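Type III chaperone protein ShcA (Pseudomonas syringae pv. tomato, PDB 4G6T) probably acts as a class IA chaperone of type III secretion, binding a cognate effector protein before its export. Local coordinates at residues S5-Y9 and C47-R53; D15-L20 and V108-K112; L60-I66 and M122-A128; A82-L86 and H96-S100. All blocks are in the same frame, centred on the assembly; numbering follows the deposited sequence.

Contact 1 of 4, residues S5-Y9 and C47-R53; sequences SNLFY and CDYARER
Y9 and N6 meet the C47-R53 turn through two aromatic rings, a sulfur and a shared water; no direct hydrogen bond joins the segments. The apolar part lies around Y9, whose CG sits beside the backbone N and anti to the carbonyl carbon (chi1 -56°), sending the ring towards the turn. C47 SG is 3.5 Å from Y9 CB and lies obliquely beside the Y9 ring, 4.6 Å from its centroid, a sulfur-aromatic contact. The rings of Y49 and Y9 cross obliquely, centroids 5.9 Å apart and planes at 70°. N6 reaches the same Y49 ring with its aliphatic carbon, CB lying 3.8 Å from CD1.

The polar part is carried by one water. It accepts from Y9 OH at 2.7 Å, and donates to N6 OD1 and, at 2.7 Å, to the backbone O of Y49. The phenol is thereby tied to the turn, with its oxygen beside E52 CA and R53 N.

A salt-bridge network occupies the side of the turn away from Y9. D48 OD2 alone takes three donors: R51 NH1 at 2.9 Å, R53 NE at 2.8 Å and R53 NH2. R53 thus grips side-on, while R51 approaches from the syn side. R51 NH1 also bonds the backbone of the bound chain of another protein.

A type I turn runs from Y49 to E52, and E52 then takes a left-handed backbone conformation (phi 54°). With E52 and R53 both facing D48, this is a type I turn with a G1 beta bulge, closing the hairpin between strands 41-48 and 53-59.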
# COMPACT_ATOMS: atom_id res chain seq x y z
N SER A 5 -1.73 3.23 -20.91
CA SER A 5 -2.80 3.50 -19.97
C SER A 5 -2.52 2.98 -18.58
O SER A 5 -3.07 3.52 -17.63
CB SER A 5 -4.15 2.94 -20.48
OG SER A 5 -4.18 1.53 -20.54
N ASN A 6 -1.64 2.00 -18.52
CA ASN A 6 -1.22 1.43 -17.22
C ASN A 6 -0.40 2.43 -16.40
O ASN A 6 -0.16 2.19 -15.19
CB ASN A 6 -0.54 0.12 -17.34
CG ASN A 6 -1.51 -1.01 -17.65
OD1 ASN A 6 -2.69 -0.91 -17.25
ND2 ASN A 6 -1.05 -2.05 -18.32
N LEU A 7 0.02 3.56 -16.98
CA LEU A 7 0.68 4.60 -16.17
C LEU A 7 -0.29 5.45 -15.36
O LEU A 7 0.10 6.35 -14.68
CB LEU A 7 1.59 5.49 -17.02
CG LEU A 7 2.90 4.88 -17.43
CD1 LEU A 7 3.41 5.59 -18.67
CD2 LEU A 7 3.84 4.90 -16.22
N PHE A 8 -1.61 5.22 -15.49
CA PHE A 8 -2.62 5.91 -14.71
C PHE A 8 -2.33 5.92 -13.19
O PHE A 8 -2.53 6.90 -12.53
CB PHE A 8 -3.96 5.22 -14.96
CG PHE A 8 -5.14 5.92 -14.36
CD1 PHE A 8 -5.78 6.91 -15.07
CD2 PHE A 8 -5.58 5.61 -13.09
CE1 PHE A 8 -6.91 7.57 -14.56
CE2 PHE A 8 -6.69 6.27 -12.54
CZ PHE A 8 -7.34 7.26 -13.28
N TYR A 9 -1.88 4.76 -12.70
CA TYR A 9 -1.59 4.56 -11.27
C TYR A 9 -0.44 5.47 -10.81
O TYR A 9 -0.57 6.15 -9.80
CB TYR A 9 -1.26 3.10 -10.98
CG TYR A 9 -2.39 2.15 -11.44
CD1 TYR A 9 -3.59 2.05 -10.73
CD2 TYR A 9 -2.28 1.49 -12.65
CE1 TYR A 9 -4.62 1.26 -11.23
CE2 TYR A 9 -3.30 0.71 -13.14
CZ TYR A 9 -4.47 0.63 -12.43
OH TYR A 9 -5.48 -0.21 -12.98
N CYS A 47 -0.16 -2.23 -7.76
CA CYS A 47 -0.94 -2.04 -8.96
C CYS A 47 -1.29 -3.38 -9.57
O CYS A 47 -0.41 -4.14 -9.94
CB CYS A 47 -0.09 -1.28 -10.00
SG CYS A 47 0.29 0.39 -9.51
N ASP A 48 -2.58 -3.68 -9.69
CA ASP A 48 -2.97 -4.91 -10.34
C ASP A 48 -3.49 -4.54 -11.72
O ASP A 48 -4.67 -4.25 -11.93
CB ASP A 48 -4.02 -5.63 -9.51
CG ASP A 48 -4.39 -6.98 -10.10
OD1 ASP A 48 -3.98 -7.29 -11.22
OD2 ASP A 48 -5.14 -7.72 -9.39
N TYR A 49 -2.58 -4.50 -12.67
CA TYR A 49 -2.89 -3.92 -13.98
C TYR A 49 -3.91 -4.77 -14.71
O TYR A 49 -4.82 -4.20 -15.28
CB TYR A 49 -1.64 -3.81 -14.86
CG TYR A 49 -0.41 -3.12 -14.23
CD1 TYR A 49 -0.37 -1.72 -14.05
CD2 TYR A 49 0.63 -3.87 -13.78
CE1 TYR A 49 0.72 -1.13 -13.44
CE2 TYR A 49 1.69 -3.25 -13.16
CZ TYR A 49 1.75 -1.90 -13.04
OH TYR A 49 2.85 -1.30 -12.43
N ALA A 50 -3.74 -6.09 -14.62
CA ALA A 50 -4.60 -7.03 -15.34
C ALA A 50 -6.03 -6.92 -14.89
O ALA A 50 -6.97 -7.02 -15.73
CB ALA A 50 -4.07 -8.43 -15.17
N ARG A 51 -6.26 -6.68 -13.60
CA ARG A 51 -7.60 -6.57 -13.06
C ARG A 51 -8.06 -5.15 -12.84
O ARG A 51 -9.12 -4.92 -12.27
CB ARG A 51 -7.72 -7.43 -11.78
CG ARG A 51 -7.20 -8.86 -11.91
CD ARG A 51 -7.46 -9.72 -10.68
NE ARG A 51 -6.88 -11.08 -10.75
CZ ARG A 51 -5.61 -11.41 -10.53
NH1 ARG A 51 -4.70 -10.49 -10.20
NH2 ARG A 51 -5.21 -12.68 -10.64
N GLU A 52 -7.27 -4.17 -13.30
CA GLU A 52 -7.67 -2.79 -13.29
C GLU A 52 -8.10 -2.35 -11.90
O GLU A 52 -9.09 -1.77 -11.67
CB GLU A 52 -8.74 -2.49 -14.35
CG GLU A 52 -8.22 -2.79 -15.74
CD GLU A 52 -9.23 -2.45 -16.85
OE1 GLU A 52 -9.65 -1.27 -16.96
OE2 GLU A 52 -9.59 -3.37 -17.62
N ARG A 53 -7.16 -2.51 -10.95
CA ARG A 53 -7.46 -2.10 -9.60
C ARG A 53 -6.15 -1.75 -8.86
O ARG A 53 -5.10 -2.32 -9.19
CB ARG A 53 -8.23 -3.23 -8.79
CG ARG A 53 -7.54 -4.56 -8.79
CD ARG A 53 -8.29 -5.72 -8.08
NE ARG A 53 -7.38 -6.81 -7.92
CZ ARG A 53 -7.38 -7.69 -6.89
NH1 ARG A 53 -8.28 -7.58 -5.93
NH2 ARG A 53 -6.42 -8.54 -6.83
O HOH W 1 -4.84 -1.50 -15.32

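Contact 2 of 4, residues D15-L20 and V108-K112; sequences DFSRSL and VPTLK
F16 and L111 each turn CG away from their own backbone N (chi1 174° for F16), which brings phenyl ring and isobutyl group together between two helices. L111 CD2 lies over a face of the F16 ring, 4.1 Å from its centroid, as a CH-pi contact; L20 CD1, from the same segment as F16, covers the opposite face. K112 CG comes at the ring edge, 3.8 Å from F16 CE1.

Beyond CG the K112 chain is fully extended, sliding past L20 in the opposite sense. The serine S19 meets it with OG swung to the trans position (chi1 -163°), and K112 NZ donates to S19 OG at 2.7 Å. V108 packs alongside: CG2 3.7 Å from D15 CB, CG1 near S19 CB.

The short axes pass 10.3 Å apart at a crossing angle of -74°, so helices 8-19 and 108-127 touch over a compact patch. L20 and K112 also pack on apolar side chains of another protein's chain, which L20 meets with backbone hydrogen bonds, consistent with effector binding. Chemically, the patch is mixed: a sandwiched phenyl ring beside a lysine whose methylenes serve as apolar surface while its charge ends on a neutral hydroxyl.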
# COMPACT_ATOMS: atom_id res chain seq x y z
N ASP A 15 0.17 12.77 -8.15
CA ASP A 15 -0.79 13.77 -7.67
C ASP A 15 -1.00 13.66 -6.15
O ASP A 15 -1.17 14.67 -5.48
CB ASP A 15 -2.13 13.66 -8.39
CG ASP A 15 -2.09 14.24 -9.82
OD1 ASP A 15 -1.04 14.78 -10.17
OD2 ASP A 15 -3.11 14.18 -10.55
N PHE A 16 -1.02 12.42 -5.66
CA PHE A 16 -1.15 12.17 -4.21
C PHE A 16 0.05 12.73 -3.46
O PHE A 16 -0.12 13.46 -2.48
CB PHE A 16 -1.30 10.65 -4.03
CG PHE A 16 -1.30 10.15 -2.61
CD1 PHE A 16 -2.45 10.21 -1.87
CD2 PHE A 16 -0.19 9.50 -2.10
CE1 PHE A 16 -2.50 9.67 -0.58
CE2 PHE A 16 -0.21 8.98 -0.80
CZ PHE A 16 -1.37 9.08 -0.06
N SER A 17 1.25 12.49 -3.99
CA SER A 17 2.51 12.96 -3.40
C SER A 17 2.46 14.49 -3.40
O SER A 17 2.83 15.14 -2.43
CB SER A 17 3.70 12.44 -4.17
OG SER A 17 3.81 11.02 -4.21
N ARG A 18 1.99 15.09 -4.48
CA ARG A 18 1.94 16.57 -4.55
C ARG A 18 0.99 17.13 -3.50
O ARG A 18 1.24 18.18 -2.90
CB ARG A 18 1.47 17.02 -5.93
CG ARG A 18 2.54 16.95 -7.01
CD ARG A 18 1.94 17.32 -8.36
NE ARG A 18 2.91 17.11 -9.43
CZ ARG A 18 2.79 17.52 -10.69
NH1 ARG A 18 1.72 18.20 -11.14
NH2 ARG A 18 3.77 17.26 -11.53
N SER A 19 -0.10 16.42 -3.28
CA SER A 19 -1.08 16.82 -2.27
C SER A 19 -0.45 16.72 -0.86
O SER A 19 -0.71 17.56 -0.02
CB SER A 19 -2.31 15.91 -2.32
OG SER A 19 -3.39 16.52 -1.64
N LEU A 20 0.30 15.65 -0.64
CA LEU A 20 0.96 15.34 0.64
C LEU A 20 2.17 16.28 0.86
O LEU A 20 2.83 16.24 1.90
CB LEU A 20 1.42 13.87 0.66
CG LEU A 20 0.46 12.91 1.40
CD1 LEU A 20 -0.98 12.99 0.91
CD2 LEU A 20 1.05 11.51 1.25
N VAL A 108 -7.52 11.22 -5.99
CA VAL A 108 -6.69 11.53 -4.85
C VAL A 108 -7.52 11.53 -3.55
O VAL A 108 -7.10 10.86 -2.57
CB VAL A 108 -5.86 12.82 -5.06
CG1 VAL A 108 -5.20 13.24 -3.77
CG2 VAL A 108 -4.80 12.55 -6.12
N PRO A 109 -8.70 12.17 -3.50
CA PRO A 109 -9.48 12.11 -2.23
C PRO A 109 -9.91 10.68 -1.87
O PRO A 109 -9.90 10.36 -0.66
CB PRO A 109 -10.69 12.98 -2.48
CG PRO A 109 -10.26 13.91 -3.61
CD PRO A 109 -9.34 13.10 -4.47
N THR A 110 -10.28 9.87 -2.85
CA THR A 110 -10.67 8.45 -2.58
C THR A 110 -9.51 7.68 -2.04
O THR A 110 -9.65 6.92 -1.06
CB THR A 110 -11.30 7.77 -3.80
OG1 THR A 110 -12.53 8.44 -4.07
CG2 THR A 110 -11.58 6.32 -3.52
N LEU A 111 -8.33 7.82 -2.63
CA LEU A 111 -7.19 7.15 -2.12
C LEU A 111 -6.90 7.57 -0.67
O LEU A 111 -6.54 6.74 0.18
CB LEU A 111 -5.96 7.37 -3.05
CG LEU A 111 -4.63 6.77 -2.62
CD1 LEU A 111 -4.64 5.26 -2.42
CD2 LEU A 111 -3.54 7.08 -3.65
N LYS A 112 -6.94 8.87 -0.41
CA LYS A 112 -6.72 9.39 0.97
C LYS A 112 -7.72 8.77 1.94
O LYS A 112 -7.29 8.24 3.00
CB LYS A 112 -6.83 10.92 1.02
CG LYS A 112 -5.68 11.63 0.34
CD LYS A 112 -5.86 13.13 0.48
CE LYS A 112 -4.63 13.80 -0.09
NZ LYS A 112 -4.74 15.22 0.29

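Contact 3 of 4, residues L60-I66 and M122-A128; sequences LEPHKDI and MRGWREA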
# COMPACT_ATOMS: atom_id res chain seq x y z
N LEU A 60 -1.22 -6.47 9.62
CA LEU A 60 -2.05 -6.47 10.81
C LEU A 60 -1.21 -7.07 11.95
O LEU A 60 -0.37 -7.92 11.69
CB LEU A 60 -3.30 -7.36 10.61
CG LEU A 60 -4.47 -6.66 10.03
CD1 LEU A 60 -5.50 -7.79 9.82
CD2 LEU A 60 -5.08 -5.49 10.75
N GLU A 61 -1.49 -6.69 13.16
CA GLU A 61 -0.77 -7.23 14.32
C GLU A 61 -1.75 -7.48 15.45
O GLU A 61 -1.73 -6.83 16.47
CB GLU A 61 0.40 -6.29 14.74
CG GLU A 61 1.59 -6.27 13.74
CD GLU A 61 2.94 -5.86 14.37
OE1 GLU A 61 2.91 -5.20 15.47
OE2 GLU A 61 4.02 -6.21 13.78
N PRO A 62 -2.67 -8.46 15.27
CA PRO A 62 -3.60 -8.82 16.33
C PRO A 62 -2.88 -9.44 17.55
O PRO A 62 -1.89 -10.10 17.36
CB PRO A 62 -4.51 -9.85 15.65
CG PRO A 62 -3.75 -10.41 14.53
CD PRO A 62 -2.79 -9.33 14.10
N HIS A 63 -3.41 -9.23 18.75
CA HIS A 63 -3.01 -10.01 19.94
C HIS A 63 -2.96 -11.49 19.60
O HIS A 63 -3.90 -12.06 19.02
CB HIS A 63 -3.97 -9.74 21.09
CG HIS A 63 -3.44 -10.17 22.42
ND1 HIS A 63 -2.94 -11.41 22.62
CD2 HIS A 63 -3.30 -9.48 23.62
CE1 HIS A 63 -2.50 -11.51 23.89
NE2 HIS A 63 -2.73 -10.33 24.51
N LYS A 64 -1.83 -12.11 19.97
CA LYS A 64 -1.57 -13.54 19.86
C LYS A 64 -2.76 -14.44 20.28
O LYS A 64 -2.91 -15.54 19.75
CB LYS A 64 -0.33 -13.84 20.73
CG LYS A 64 0.12 -15.30 20.83
CD LYS A 64 0.50 -15.90 19.48
CE LYS A 64 1.01 -17.33 19.65
NZ LYS A 64 1.90 -17.74 18.53
N ASP A 65 -3.61 -13.95 21.17
CA ASP A 65 -4.71 -14.75 21.72
C ASP A 65 -6.11 -14.24 21.32
O ASP A 65 -7.12 -14.63 21.94
CB ASP A 65 -4.63 -14.75 23.26
CG ASP A 65 -3.34 -15.38 23.80
OD1 ASP A 65 -2.85 -16.40 23.25
OD2 ASP A 65 -2.83 -14.86 24.82
N ILE A 66 -6.18 -13.35 20.32
CA ILE A 66 -7.48 -13.00 19.75
C ILE A 66 -7.99 -14.29 19.15
O ILE A 66 -7.25 -14.95 18.45
CB ILE A 66 -7.39 -11.92 18.64
CG1 ILE A 66 -7.09 -10.56 19.25
CG2 ILE A 66 -8.74 -11.76 17.96
CD1 ILE A 66 -8.33 -9.85 19.75
N MET A 122 -6.53 -1.21 10.92
CA MET A 122 -5.28 -1.77 11.45
C MET A 122 -5.13 -1.38 12.92
O MET A 122 -4.79 -2.22 13.74
CB MET A 122 -4.12 -1.27 10.60
CG MET A 122 -4.12 -1.93 9.22
SD MET A 122 -3.10 -1.09 8.02
CE MET A 122 -1.45 -1.44 8.73
N ARG A 123 -5.39 -0.14 13.22
CA ARG A 123 -5.22 0.36 14.61
C ARG A 123 -6.16 -0.43 15.52
O ARG A 123 -5.73 -0.90 16.58
CB ARG A 123 -5.48 1.84 14.69
CG ARG A 123 -5.15 2.40 16.07
CD ARG A 123 -5.48 3.87 16.24
NE ARG A 123 -5.09 4.66 15.09
CZ ARG A 123 -3.85 5.04 14.76
NH1 ARG A 123 -2.78 4.72 15.49
NH2 ARG A 123 -3.68 5.74 13.65
N GLY A 124 -7.40 -0.59 15.09
CA GLY A 124 -8.40 -1.30 15.94
C GLY A 124 -7.97 -2.70 16.20
O GLY A 124 -8.06 -3.21 17.36
N TRP A 125 -7.49 -3.43 15.19
CA TRP A 125 -7.09 -4.82 15.39
C TRP A 125 -5.88 -4.98 16.27
O TRP A 125 -5.68 -5.98 16.93
CB TRP A 125 -6.85 -5.53 14.05
CG TRP A 125 -8.18 -5.91 13.42
CD1 TRP A 125 -8.79 -5.32 12.33
CD2 TRP A 125 -9.15 -6.90 13.93
NE1 TRP A 125 -10.03 -5.90 12.12
CE2 TRP A 125 -10.31 -6.82 13.07
CE3 TRP A 125 -9.14 -7.80 15.00
CZ2 TRP A 125 -11.43 -7.65 13.24
CZ3 TRP A 125 -10.28 -8.62 15.17
CH2 TRP A 125 -11.38 -8.54 14.32
N ARG A 126 -5.00 -3.99 16.24
CA ARG A 126 -3.72 -4.18 16.89
C ARG A 126 -3.96 -4.05 18.35
O ARG A 126 -3.20 -4.61 19.15
CB ARG A 126 -2.75 -3.06 16.45
CG ARG A 126 -1.35 -3.20 17.01
CD ARG A 126 -0.48 -2.01 16.61
NE ARG A 126 0.90 -2.40 16.84
CZ ARG A 126 1.45 -2.67 18.04
NH1 ARG A 126 0.77 -2.58 19.21
NH2 ARG A 126 2.74 -3.04 18.08
N GLU A 127 -4.91 -3.24 18.71
CA GLU A 127 -5.17 -3.04 20.12
C GLU A 127 -6.40 -3.75 20.67
O GLU A 127 -6.70 -3.62 21.84
CB GLU A 127 -5.23 -1.54 20.37
CG GLU A 127 -6.47 -0.86 19.87
CD GLU A 127 -7.36 -0.42 20.98
OE1 GLU A 127 -8.60 -0.48 20.79
OE2 GLU A 127 -6.84 0.01 22.06
N ALA A 128 -7.10 -4.52 19.84
CA ALA A 128 -8.30 -5.24 20.30
C ALA A 128 -7.91 -6.22 21.40
O ALA A 128 -6.75 -6.65 21.46
CB ALA A 128 -8.99 -5.95 19.13
O HOH W 2 -2.99 -4.34 13.32
O HOH W 3 -5.23 -7.37 19.15
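M122 begins the contact with L60: its CG lies 4.0 Å from L60 CD2, and its backbone O receives a hydrogen bond from a water that in turn accepts from E61 N. With no direct hydrogen bond between the segments, this water links the loop's start to the helix.

One turn later, W125 takes the same L60 methyl group, with CD2 at 3.7 Å from W125 CB and obliquely placed against the indole. I66 CG2 approaches the indole at its edge, near the ring plane, beside CZ3. The backbone O of W125 is also busy: P62 CA makes a CA-H...O contact with it at 3.6 Å, and a second water donates to it at 2.7 Å.

R126 follows. Its CA gives a second CA-H...O contact, to E61 O at 3.3 Å. Its side chain leaves with CG anti to the backbone N (chi1 -176°) and stays extended to NE, running alongside E61 in the same direction. The resulting salt bridge, E61 OE1 to R126 NH2, is long at 3.4 Å, with carboxylate and guanidinium planes 40° apart.

At the chain end, A128 CB packs 4.0 Å from I66 CD1, while A128 O accepts from the second water, which itself accepts from H63 N.

The whole arrangement lays the loop between strand 53-59 and helix 68-74 along the last turns of helix 108-127. L60 reaches inward to Y95 and A97 of strand 95-102 and, together with W125, to L86 of strand 85-88; M122 extends the packing to A97 and to F41 of strand 41-48.

Contact 4 of 4, residues A82-L86 and H96-S100; sequences AGPGL and HAYQS
Y98 lays its ring across G85, so that the glycine CA sits over one face, 4.0 Å from the ring centroid, in a CH-pi contact. The ring gets there because Y98 CG stands between its own backbone N and carbonyl carbon (chi1 66°), turning the phenol back across the neighbouring strand rather than along its own. G85, without a side chain, lets the ring lie directly on CA. Y98 CE2 lies 3.5 Å from L86 N, and the phenol oxygen closes the arc through a water that accepts from both Y98 OH and L86 N.

Q99 reaches the start of the partner segment. Its chain bends at chi2 (60°) to point the amide at the loop that follows helix 77-81, where NE2 donates to A82 O at 2.9 Å, in the carbonyl plane and on a lone pair. A82 has positive phi just after that helix, so this bond ties the helix exit to the sheet. OE1 of the same amide accepts from S100 N at 3.0 Å, which holds the group from both ends; Q99 NE2 also reaches E114 OE1 on helix 108-127.

Between these groups the strands are antiparallel. G85 and Y98 form a hydrogen-bonded pair, G85 N to Y98 O at 2.8 Å and Y98 N to G85 O at 3.1 Å, and L86 with A97 is the adjoining non-hydrogen-bonded pair.

Backbone bonds thus hold the outermost strand of this chain's sheet. G85 O accepts from W121 NE1 as well as from Y98 N, the latter 52° out of the carbonyl plane, and a glutamine amide supplies the hydrogen bond where the ladder stops.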
# COMPACT_ATOMS: atom_id res chain seq x y z
N ALA A 82 -18.26 -2.46 2.60
CA ALA A 82 -17.30 -2.16 1.53
C ALA A 82 -15.99 -1.62 2.09
O ALA A 82 -15.17 -1.12 1.33
CB ALA A 82 -17.87 -1.15 0.53
N GLY A 83 -15.82 -1.78 3.37
CA GLY A 83 -14.55 -1.43 4.04
C GLY A 83 -13.50 -2.46 3.92
O GLY A 83 -13.57 -3.41 3.16
N PRO A 84 -12.35 -2.24 4.61
CA PRO A 84 -11.27 -3.16 4.49
C PRO A 84 -11.50 -4.58 4.96
O PRO A 84 -12.39 -4.79 5.79
CB PRO A 84 -10.16 -2.57 5.41
CG PRO A 84 -10.69 -1.33 5.90
CD PRO A 84 -12.11 -1.09 5.48
N GLY A 85 -10.76 -5.49 4.45
CA GLY A 85 -10.84 -6.89 4.80
C GLY A 85 -9.63 -7.31 5.58
O GLY A 85 -8.72 -6.49 5.87
N LEU A 86 -9.59 -8.58 5.89
CA LEU A 86 -8.40 -9.22 6.45
C LEU A 86 -8.34 -10.69 6.07
O LEU A 86 -9.37 -11.34 5.68
CB LEU A 86 -8.37 -9.01 7.96
CG LEU A 86 -9.30 -9.76 8.90
CD1 LEU A 86 -8.88 -11.25 9.00
CD2 LEU A 86 -9.41 -9.13 10.30
N HIS A 96 -2.92 -9.96 7.02
CA HIS A 96 -2.94 -8.80 6.13
C HIS A 96 -4.27 -8.14 6.13
O HIS A 96 -5.29 -8.85 5.96
CB HIS A 96 -2.59 -9.16 4.71
CG HIS A 96 -1.17 -9.65 4.55
ND1 HIS A 96 -0.25 -9.09 3.71
CD2 HIS A 96 -0.54 -10.68 5.18
CE1 HIS A 96 0.94 -9.75 3.84
NE2 HIS A 96 0.76 -10.73 4.71
N ALA A 97 -4.33 -6.81 6.22
CA ALA A 97 -5.52 -6.01 5.98
C ALA A 97 -5.43 -5.50 4.52
O ALA A 97 -4.36 -5.36 3.95
CB ALA A 97 -5.62 -4.87 6.93
N TYR A 98 -6.59 -5.34 3.86
CA TYR A 98 -6.56 -4.96 2.45
C TYR A 98 -7.80 -4.16 2.07
O TYR A 98 -8.91 -4.29 2.69
CB TYR A 98 -6.37 -6.15 1.53
CG TYR A 98 -7.58 -7.07 1.59
CD1 TYR A 98 -8.61 -6.90 0.66
CD2 TYR A 98 -7.64 -8.10 2.46
CE1 TYR A 98 -9.69 -7.77 0.64
CE2 TYR A 98 -8.77 -8.95 2.49
CZ TYR A 98 -9.78 -8.75 1.56
OH TYR A 98 -10.93 -9.52 1.60
N GLN A 99 -7.64 -3.30 1.07
CA GLN A 99 -8.78 -2.63 0.42
C GLN A 99 -8.44 -2.58 -1.04
O GLN A 99 -7.28 -2.40 -1.41
CB GLN A 99 -9.03 -1.27 0.97
CG GLN A 99 -10.12 -0.42 0.31
CD GLN A 99 -11.50 -1.06 0.35
OE1 GLN A 99 -11.70 -2.14 -0.18
NE2 GLN A 99 -12.35 -0.45 1.09
N SER A 100 -9.40 -2.78 -1.92
CA SER A 100 -9.19 -2.65 -3.35
C SER A 100 -10.00 -1.51 -3.86
O SER A 100 -11.14 -1.27 -3.45
CB SER A 100 -9.60 -3.92 -4.10
OG SER A 100 -9.50 -3.72 -5.49
O HOH W 4 -13.60 -3.84 0.50
O HOH W 5 -11.63 -10.13 4.29

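In the fold
Contacts 3 and 4 form one continuous region: their centres are 15 Å apart and L60 CD1 meets L86 CB at 3.6 Å, joining the end of helix 108-127 to the outermost strand of this chain's sheet. Contacts 1 and 4 reach the same sheet and touch more lightly, R53 CD lying 3.5 Å from S100 OG. Contact 2 touches none of the others, but shares helix 8-19 with contact 1, centres about 17 Å apart, and helix 108-127 with contact 3, centres about 28 Å apart on opposite sides of the chain's centre. The bound chain of another protein comes within reach of all four, most extensively at contact 1.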